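Local coordinates for protein copper-containing nitrite reductase (Thermus scotoductus, PDB 6HBE) that probably reduces nitrite to nitric oxide with electrons from cytochrome c, as a homotrimeric three-domain copper enzyme of denitrification, at residues H390-I395 and E401-P406; Y426-S429 and Y433-G436. One frame throughout, in Å; residues are numbered along the deposited sequence.

Overall arrangement
Both interactions belong to the plastocyanin/azurin-like domain and touch the same copper, so together they illustrate how a cupredoxin builds a metal site from the loops next to its strand ends. Interaction 2, the more buried, is a regular antiparallel pairing of neighbouring strands just before the site; it brings Cys428 and Met434 to the metal. Interaction 1 is less regular and nearer the surface: the edge strand that follows His390 is joined to a loop by two backbone hydrogen bonds around a single bridge, a threonine hydroxyl and apolar packing. Within the sheet, neighbouring strands 393-398 and 422-427 are linked by Val393 N to Ile427 O; nearer the copper, Asp391 OD2 probably hydrogen-bonds to Ser429 OG.

Interaction 1: residues H390-I395 and E401-P406; sequences HDAVVI and EPFVTP. With CU (copper (II) ion), chain L.
The Phe403 ring takes the CG2 methyl of Val394 squarely over one face, 3.6 Å from the ring centroid to CG2, a CH-pi contact, while Glu401 O lies in plane at its edge. Ala392 CB reaches CE1 of the ring. This is the edge of a cupredoxin sandwich: strand 393-398 meets the loop 401-406 antiparallel, with a single bridge, Val393 to Val404. Val394 N donates almost straight to Phe403 O (3.1 Å, 175°), and Thr405 N returns a bond to Ala392 O. Val394 places CG1 anti to its own nitrogen (chi1 173°), over Pro402 CB, leaving CG2 for the ring. Beside the bridge Val393 CG1 and Val404 CG2 are pressed together at 3.5 Å. Phe373 of strand 370-375 packs against Ala392, Phe403 and Thr405.

Toward the copper the pairing turns to side-chain chemistry. His390 ND1 binds the metal, and its NE2 is hydrogen-bonded to Asp377. A water donates to both Asp391 OD2 and Thr405 O, supplementing the hydrogen bond between that carboxylate oxygen and Ser429 OG. Thr405 OG1 accepts from Ala392 N at 3.0 Å and donates to Pro406 O at 2.8 Å.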
loop_
_atom_site.group_PDB
_atom_site.type_symbol
_atom_site.label_atom_id
_atom_site.label_comp_id
_atom_site.label_asym_id
_atom_site.label_seq_id
_atom_site.Cartn_x
_atom_site.Cartn_y
_atom_site.Cartn_z
ATOM N N HIS C 390 12.605 -23.817 0.976
ATOM C CA HIS C 390 11.796 -24.499 1.988
ATOM C C HIS C 390 11.515 -25.940 1.597
ATOM O O HIS C 390 11.497 -26.283 0.396
ATOM C CB HIS C 390 10.422 -23.834 2.175
ATOM C CG HIS C 390 10.506 -22.394 2.529
ATOM N ND1 HIS C 390 11.025 -21.968 3.730
ATOM C CD2 HIS C 390 10.193 -21.280 1.828
ATOM C CE1 HIS C 390 11.006 -20.644 3.764
ATOM N NE2 HIS C 390 10.503 -20.201 2.625
ATOM N N ASP C 391 11.230 -26.752 2.623
ATOM C CA ASP C 391 10.618 -28.065 2.443
ATOM C C ASP C 391 9.458 -28.185 3.409
ATOM O O ASP C 391 9.149 -27.238 4.176
ATOM C CB ASP C 391 11.672 -29.209 2.580
ATOM C CG ASP C 391 12.287 -29.340 4.000
ATOM O OD1 ASP C 391 11.708 -28.870 5.007
ATOM O OD2 ASP C 391 13.365 -29.979 4.117
ATOM N N ALA C 392 8.780 -29.332 3.368
ATOM C CA ALA C 392 7.753 -29.651 4.346
ATOM C C ALA C 392 8.009 -31.095 4.831
ATOM O O ALA C 392 8.058 -31.995 3.995
ATOM C CB ALA C 392 6.374 -29.541 3.718
ATOM N N VAL C 393 8.167 -31.280 6.150
ATOM C CA VAL C 393 8.506 -32.593 6.789
ATOM C C VAL C 393 7.558 -32.854 7.981
ATOM O O VAL C 393 7.472 -32.048 8.921
ATOM C CB VAL C 393 9.997 -32.655 7.251
ATOM C CG1 VAL C 393 10.945 -32.205 6.150
ATOM C CG2 VAL C 393 10.278 -31.805 8.489
ATOM N N VAL C 394 6.808 -33.954 7.941
ATOM C CA VAL C 394 5.893 -34.269 9.037
ATOM C C VAL C 394 6.685 -34.603 10.310
ATOM O O VAL C 394 7.672 -35.364 10.255
ATOM C CB VAL C 394 4.945 -35.417 8.673
ATOM C CG1 VAL C 394 4.108 -35.849 9.876
ATOM C CG2 VAL C 394 4.032 -34.996 7.550
ATOM N N ILE C 395 6.267 -34.019 11.434
ATOM C CA ILE C 395 6.879 -34.310 12.742
ATOM C C ILE C 395 5.891 -34.792 13.828
ATOM O O ILE C 395 6.315 -35.051 14.958
ATOM C CB ILE C 395 7.711 -33.116 13.267
ATOM C CG1 ILE C 395 6.860 -31.843 13.396
ATOM C CG2 ILE C 395 8.902 -32.884 12.350
ATOM C CD1 ILE C 395 7.172 -31.019 14.627
ATOM N N GLU C 401 0.036 -41.745 6.153
ATOM C CA GLU C 401 0.778 -41.183 5.014
ATOM C C GLU C 401 1.676 -39.967 5.346
ATOM O O GLU C 401 1.622 -38.951 4.669
ATOM C CB GLU C 401 -0.203 -40.839 3.892
ATOM C CG GLU C 401 -1.036 -42.017 3.386
ATOM C CD GLU C 401 -2.140 -41.580 2.433
ATOM O OE1 GLU C 401 -2.986 -40.748 2.823
ATOM O OE2 GLU C 401 -2.177 -42.074 1.288
ATOM N N PRO C 402 2.547 -40.089 6.359
ATOM C CA PRO C 402 3.501 -38.994 6.595
ATOM C C PRO C 402 4.377 -38.764 5.355
ATOM O O PRO C 402 4.478 -39.649 4.503
ATOM C CB PRO C 402 4.297 -39.465 7.815
ATOM C CG PRO C 402 4.180 -40.969 7.787
ATOM C CD PRO C 402 2.825 -41.267 7.208
ATOM N N PHE C 403 4.950 -37.560 5.224
ATOM C CA PHE C 403 5.587 -37.148 3.970
ATOM C C PHE C 403 6.796 -36.274 4.243
ATOM O O PHE C 403 6.961 -35.742 5.364
ATOM C CB PHE C 403 4.584 -36.450 3.036
ATOM C CG PHE C 403 3.909 -35.218 3.642
ATOM C CD1 PHE C 403 4.528 -33.954 3.591
ATOM C CD2 PHE C 403 2.657 -35.313 4.236
ATOM C CE1 PHE C 403 3.913 -32.838 4.144
ATOM C CE2 PHE C 403 2.033 -34.187 4.784
ATOM C CZ PHE C 403 2.674 -32.946 4.735
ATOM N N VAL C 404 7.657 -36.194 3.230
ATOM C CA VAL C 404 8.788 -35.279 3.208
ATOM C C VAL C 404 8.921 -34.801 1.765
ATOM O O VAL C 404 8.946 -35.629 0.839
ATOM C CB VAL C 404 10.109 -35.891 3.800
ATOM C CG1 VAL C 404 10.614 -37.100 3.022
ATOM C CG2 VAL C 404 11.210 -34.835 3.887
ATOM N N THR C 405 8.950 -33.473 1.547
ATOM C CA THR C 405 9.071 -32.947 0.194
ATOM C C THR C 405 10.539 -32.703 -0.006
ATOM O O THR C 405 11.276 -32.575 0.964
ATOM C CB THR C 405 8.302 -31.610 -0.042
ATOM O OG1 THR C 405 9.020 -30.531 0.584
ATOM C CG2 THR C 405 6.895 -31.696 0.496
ATOM N N PRO C 406 10.979 -32.625 -1.261
ATOM C CA PRO C 406 12.300 -32.018 -1.539
ATOM C C PRO C 406 12.403 -30.542 -1.094
ATOM O O PRO C 406 11.397 -29.912 -0.780
ATOM C CB PRO C 406 12.439 -32.113 -3.077
ATOM C CG PRO C 406 11.235 -32.818 -3.595
ATOM C CD PRO C 406 10.253 -33.007 -2.484
HETATM CU CU CU L . 11.830 -22.941 5.345
HETATM O O HOH W 1 13.898 -32.133 2.495
#

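Interaction 2: residues Y426-S429 and Y433-G436; sequences YICS and YMKG. With CU (copper (II) ion), chain L.
Tyr426 N donates to Gly436 O over 2.9 Å, nearly straight at 170°, and Gly436 N answers with an equally straight bond of 3.0 Å to Tyr426 O. The two form an antiparallel hydrogen-bonded pair. Tyr426 O also receives the CA-H of Lys435, so a second, weaker donor adds to the amide bond. The tyrosine ring folds back over its partner: with chi1 at 63°, CG sits between the backbone nitrogen and the carbonyl carbon, and one ring face lies against the glycine backbone. Gly436 CA stands 4.0 Å from the ring centroid, displaced toward the rim, in a CH-pi contact. Because glycine has no side chain, the ring can settle this close to the main chain. Phe358 meets the same tyrosine edge-to-face.

One residue on, Ile427 and Lys435 form the non-hydrogen-bonded pair on the other face of the sheet, where the isoleucine CG2 touches the aliphatic CE of the lysine. These are the strands of the hairpin whose connection carries copper ligands, the usual cupredoxin way of making a type 1 site: Cys428 directly follows one strand, His431 lies in the connecting loop and Met434 leads into the next strand. Past this pair the regular pairing gives way to a weak bond: Met434 O accepts from Cys428 N at 3.4 Å, along with the CA-H of Ile427.

Beyond it the side chains converge on the metal. Cys428 extends its sulfur anti to its own nitrogen (chi1 175°), giving an SG-copper bond of 2.3 Å. Met434 SD stands 3.0 Å from the copper. The same Met434 SD packs against Cys428 CB at 3.8 Å, and His390 and His431 complete the site.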
loop_
_atom_site.group_PDB
_atom_site.type_symbol
_atom_site.label_atom_id
_atom_site.label_comp_id
_atom_site.label_asym_id
_atom_site.label_seq_id
_atom_site.Cartn_x
_atom_site.Cartn_y
_atom_site.Cartn_z
ATOM N N TYR C 426 3.306 -30.569 10.205
ATOM C CA TYR C 426 4.575 -30.529 9.478
ATOM C C TYR C 426 5.312 -29.213 9.729
ATOM O O TYR C 426 4.697 -28.202 10.098
ATOM C CB TYR C 426 4.377 -30.799 7.969
ATOM C CG TYR C 426 3.532 -29.764 7.238
ATOM C CD1 TYR C 426 2.137 -29.837 7.235
ATOM C CD2 TYR C 426 4.130 -28.707 6.550
ATOM C CE1 TYR C 426 1.362 -28.881 6.580
ATOM C CE2 TYR C 426 3.350 -27.737 5.897
ATOM C CZ TYR C 426 1.979 -27.812 5.916
ATOM O OH TYR C 426 1.186 -26.868 5.250
ATOM N N ILE C 427 6.631 -29.260 9.571
ATOM C CA ILE C 427 7.501 -28.078 9.642
ATOM C C ILE C 427 8.358 -27.981 8.400
ATOM O O ILE C 427 8.391 -28.894 7.574
ATOM C CB ILE C 427 8.421 -28.063 10.917
ATOM C CG1 ILE C 427 9.415 -29.238 10.933
ATOM C CG2 ILE C 427 7.583 -28.071 12.185
ATOM C CD1 ILE C 427 10.385 -29.225 12.099
ATOM N N CYS C 428 9.085 -26.875 8.281
ATOM C CA CYS C 428 10.233 -26.812 7.388
ATOM C C CYS C 428 11.502 -27.185 8.151
ATOM O O CYS C 428 11.763 -26.654 9.239
ATOM C CB CYS C 428 10.352 -25.416 6.801
ATOM S SG CYS C 428 11.799 -25.172 5.795
ATOM N N SER C 429 12.318 -28.080 7.586
ATOM C CA SER C 429 13.536 -28.530 8.285
ATOM C C SER C 429 14.614 -27.446 8.289
ATOM O O SER C 429 15.434 -27.404 9.203
ATOM C CB SER C 429 14.079 -29.847 7.675
ATOM O OG SER C 429 14.561 -29.673 6.362
ATOM N N TYR C 433 10.709 -23.327 12.983
ATOM C CA TYR C 433 9.589 -22.502 13.498
ATOM C C TYR C 433 8.437 -22.289 12.479
ATOM O O TYR C 433 7.350 -21.869 12.868
ATOM C CB TYR C 433 10.111 -21.145 14.036
ATOM C CG TYR C 433 10.866 -20.346 13.008
ATOM C CD1 TYR C 433 10.201 -19.484 12.128
ATOM C CD2 TYR C 433 12.245 -20.468 12.882
ATOM C CE1 TYR C 433 10.908 -18.771 11.160
ATOM C CE2 TYR C 433 12.937 -19.788 11.923
ATOM C CZ TYR C 433 12.272 -18.928 11.056
ATOM O OH TYR C 433 13.021 -18.267 10.097
ATOM N N MET C 434 8.661 -22.584 11.195
ATOM C CA MET C 434 7.555 -22.664 10.211
ATOM C C MET C 434 6.745 -23.909 10.449
ATOM O O MET C 434 7.307 -25.014 10.456
ATOM C CB MET C 434 8.070 -22.793 8.787
ATOM C CG MET C 434 8.764 -21.566 8.267
ATOM S SD MET C 434 9.378 -21.735 6.573
ATOM C CE MET C 434 7.949 -22.184 5.646
ATOM N N LYS C 435 5.436 -23.763 10.582
ATOM C CA LYS C 435 4.582 -24.906 10.929
ATOM C C LYS C 435 3.210 -24.841 10.287
ATOM O O LYS C 435 2.586 -23.774 10.216
ATOM C CB LYS C 435 4.427 -25.017 12.460
ATOM C CG LYS C 435 3.693 -26.290 12.919
ATOM C CD LYS C 435 3.680 -26.479 14.438
ATOM C CE LYS C 435 5.045 -26.862 14.987
ATOM N NZ LYS C 435 4.983 -27.122 16.452
ATOM N N GLY C 436 2.724 -26.006 9.860
ATOM C CA GLY C 436 1.397 -26.151 9.274
ATOM C C GLY C 436 0.758 -27.495 9.586
ATOM O O GLY C 436 1.420 -28.386 10.148
HETATM CU CU CU L . 11.830 -22.941 5.345
#